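PDB 6QPA: sulfur oxygenase/reductase from Halothiobacillus neapolitanus, which probably oxidises and disproportionates elemental sulfur in an oxygen-dependent reaction at a mononuclear iron site. Local coordinates for residues 86-89 against 90-94. Sequence-based numbering, arbitrary orientation.
Sequences HSHE and EMHHD
His88 and His92, one turn apart on helix 85-94, both bind the iron(III) ion through NE2, and Glu116 from strand 110-125 completes the two-histidine, one-carboxylate facial triad. The two imidazoles lie side by side in an offset edge-to-face pair, planes at 86° and centroids 4.6 Å apart, the edge of His92 directed at a face of His88. The His88 ring swings out toward the iron because chi1 sits at 179°, with CG opposite the backbone N; the iron at NE2 and Tyr118 OH, hydrogen-bonded to ND1, together fix its rotation. Replacing His88 by an alanine removes one iron ligand and is likely to leave Tyr118 OH without its ND1 partner and the His92 edge without the face it packs against. Glu89, next to His88, is not an iron ligand; its OE2 is hydrogen-bonded to Tyr118 OH and Ser205 OG.

Backbone hydrogen bonds of the helix hold the spacing: His92 N reaches His88 O at 3.0 Å, nearly straight at 173°.

The carboxylate of Glu90, whose OE1 bonds His39, brings OE2 within 3.4 Å of His86 CE1. Between the two iron-bound rings the closest atoms are His88 NE2 and His92 CD2, 3.2 Å apart.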
ATOM      1  N   HIS A  86      63.728  26.389  15.837  1.00 35.42           N
ATOM      2  CA  HIS A  86      64.656  25.358  15.385  1.00 34.49           C
ATOM      3  C   HIS A  86      64.158  23.969  15.743  1.00 36.45           C
ATOM      4  O   HIS A  86      64.334  23.023  14.971  1.00 35.08           O
ATOM      5  CB  HIS A  86      66.050  25.558  15.993  1.00 36.29           C
ATOM      6  CG  HIS A  86      67.040  24.518  15.550  1.00 42.09           C
ATOM      7  ND1 HIS A  86      67.275  23.357  16.260  1.00 43.75           N
ATOM      8  CD2 HIS A  86      67.817  24.440  14.443  1.00 43.11           C
ATOM      9  CE1 HIS A  86      68.172  22.625  15.625  1.00 39.33           C
ATOM     10  NE2 HIS A  86      68.522  23.263  14.522  1.00 41.33           N
ATOM     11  N   SER A  87      63.556  23.825  16.924  1.00 31.69           N
ATOM     12  CA  SER A  87      63.056  22.519  17.329  1.00 37.06           C
ATOM     13  C   SER A  87      61.993  22.018  16.365  1.00 37.33           C
ATOM     14  O   SER A  87      62.003  20.846  15.975  1.00 34.69           O
ATOM     15  CB  SER A  87      62.532  22.581  18.758  1.00 32.15           C
ATOM     16  OG  SER A  87      63.610  22.875  19.636  1.00 33.49           O
ATOM     17  N   HIS A  88      61.079  22.892  15.958  1.00 31.54           N
ATOM     18  CA  HIS A  88      60.049  22.469  15.020  1.00 37.91           C
ATOM     19  C   HIS A  88      60.651  22.109  13.666  1.00 34.43           C
ATOM     20  O   HIS A  88      60.319  21.070  13.082  1.00 34.05           O
ATOM     21  CB  HIS A  88      58.994  23.567  14.885  1.00 37.05           C
ATOM     22  CG  HIS A  88      57.888  23.245  13.923  1.00 36.07           C
ATOM     23  ND1 HIS A  88      57.695  23.948  12.752  1.00 40.82           N
ATOM     24  CD2 HIS A  88      56.921  22.300  13.955  1.00 38.93           C
ATOM     25  CE1 HIS A  88      56.649  23.456  12.110  1.00 40.52           C
ATOM     26  NE2 HIS A  88      56.157  22.459  12.823  1.00 41.09           N
ATOM     27  N   GLU A  89      61.548  22.955  13.154  1.00 35.53           N
ATOM     28  CA  GLU A  89      62.168  22.687  11.860  1.00 31.77           C
ATOM     29  C   GLU A  89      62.990  21.409  11.895  1.00 42.07           C
ATOM     30  O   GLU A  89      63.037  20.661  10.913  1.00 31.72           O
ATOM     31  CB  GLU A  89      63.043  23.870  11.443  1.00 30.94           C
ATOM     32  CG  GLU A  89      62.264  25.154  11.140  1.00 30.48           C
ATOM     33  CD  GLU A  89      61.395  25.033   9.899  1.00 33.03           C
ATOM     34  OE1 GLU A  89      61.812  24.353   8.927  1.00 34.79           O
ATOM     35  OE2 GLU A  89      60.282  25.599   9.888  1.00 35.17           O
ATOM     36  N   GLU A  90      63.660  21.152  13.015  1.00 31.92           N
ATOM     37  CA  GLU A  90      64.468  19.951  13.115  1.00 32.36           C
ATOM     38  C   GLU A  90      63.597  18.703  13.158  1.00 40.26           C
ATOM     39  O   GLU A  90      63.898  17.701  12.495  1.00 34.99           O
ATOM     40  CB  GLU A  90      65.352  20.039  14.350  1.00 32.60           C
ATOM     41  CG  GLU A  90      66.299  18.897  14.475  1.00 43.24           C
ATOM     42  CD  GLU A  90      67.282  19.113  15.600  1.00 49.56           C
ATOM     43  OE1 GLU A  90      66.833  19.206  16.766  1.00 45.76           O
ATOM     44  OE2 GLU A  90      68.497  19.230  15.310  1.00 49.17           O
ATOM     45  N   MET A  91      62.508  18.747  13.924  1.00 41.82           N
ATOM     46  CA  MET A  91      61.585  17.621  13.946  1.00 32.78           C
ATOM     47  C   MET A  91      61.079  17.311  12.541  1.00 38.15           C
ATOM     48  O   MET A  91      61.098  16.153  12.110  1.00 38.87           O
ATOM     49  CB  MET A  91      60.431  17.913  14.907  1.00 34.40           C
ATOM     50  CG  MET A  91      59.449  16.745  15.110  1.00 43.30           C
ATOM     51  SD  MET A  91      58.257  16.538  13.747  1.00 53.22           S
ATOM     52  CE  MET A  91      57.523  18.192  13.649  1.00 44.11           C
ATOM     53  N   HIS A  92      60.632  18.340  11.803  1.00 32.20           N
ATOM     54  CA  HIS A  92      60.186  18.125  10.424  1.00 35.58           C
ATOM     55  C   HIS A  92      61.291  17.529   9.559  1.00 38.40           C
ATOM     56  O   HIS A  92      61.029  16.681   8.701  1.00 37.15           O
ATOM     57  CB  HIS A  92      59.714  19.434   9.790  1.00 31.56           C
ATOM     58  CG  HIS A  92      58.244  19.674   9.904  1.00 47.59           C
ATOM     59  ND1 HIS A  92      57.313  18.873   9.280  1.00 51.98           N
ATOM     60  CD2 HIS A  92      57.545  20.650  10.530  1.00 52.19           C
ATOM     61  CE1 HIS A  92      56.099  19.329   9.539  1.00 57.70           C
ATOM     62  NE2 HIS A  92      56.212  20.407  10.296  1.00 57.69           N
ATOM     63  N   HIS A  93      62.528  17.978   9.748  1.00 32.26           N
ATOM     64  CA  HIS A  93      63.631  17.426   8.980  1.00 34.84           C
ATOM     65  C   HIS A  93      63.893  15.976   9.359  1.00 34.81           C
ATOM     66  O   HIS A  93      63.999  15.106   8.490  1.00 36.75           O
ATOM     67  CB  HIS A  93      64.891  18.273   9.185  1.00 34.59           C
ATOM     68  CG  HIS A  93      66.120  17.629   8.632  1.00 44.82           C
ATOM     69  ND1 HIS A  93      66.522  17.786   7.322  1.00 44.79           N
ATOM     70  CD2 HIS A  93      67.015  16.792   9.205  1.00 42.11           C
ATOM     71  CE1 HIS A  93      67.617  17.083   7.118  1.00 38.95           C
ATOM     72  NE2 HIS A  93      67.934  16.466   8.240  1.00 43.46           N
ATOM     73  N   ASP A  94      64.004  15.701  10.661  1.00 33.81           N
ATOM     74  CA  ASP A  94      64.365  14.369  11.120  1.00 36.97           C
ATOM     75  C   ASP A  94      63.290  13.335  10.813  1.00 42.59           C
ATOM     76  O   ASP A  94      63.601  12.146  10.725  1.00 47.38           O
ATOM     77  CB  ASP A  94      64.659  14.386  12.626  1.00 38.83           C
ATOM     78  CG  ASP A  94      65.931  15.173  12.986  1.00 43.17           C
ATOM     79  OD1 ASP A  94      66.699  15.568  12.085  1.00 44.73           O
ATOM     80  OD2 ASP A  94      66.165  15.388  14.194  1.00 49.22           O
TER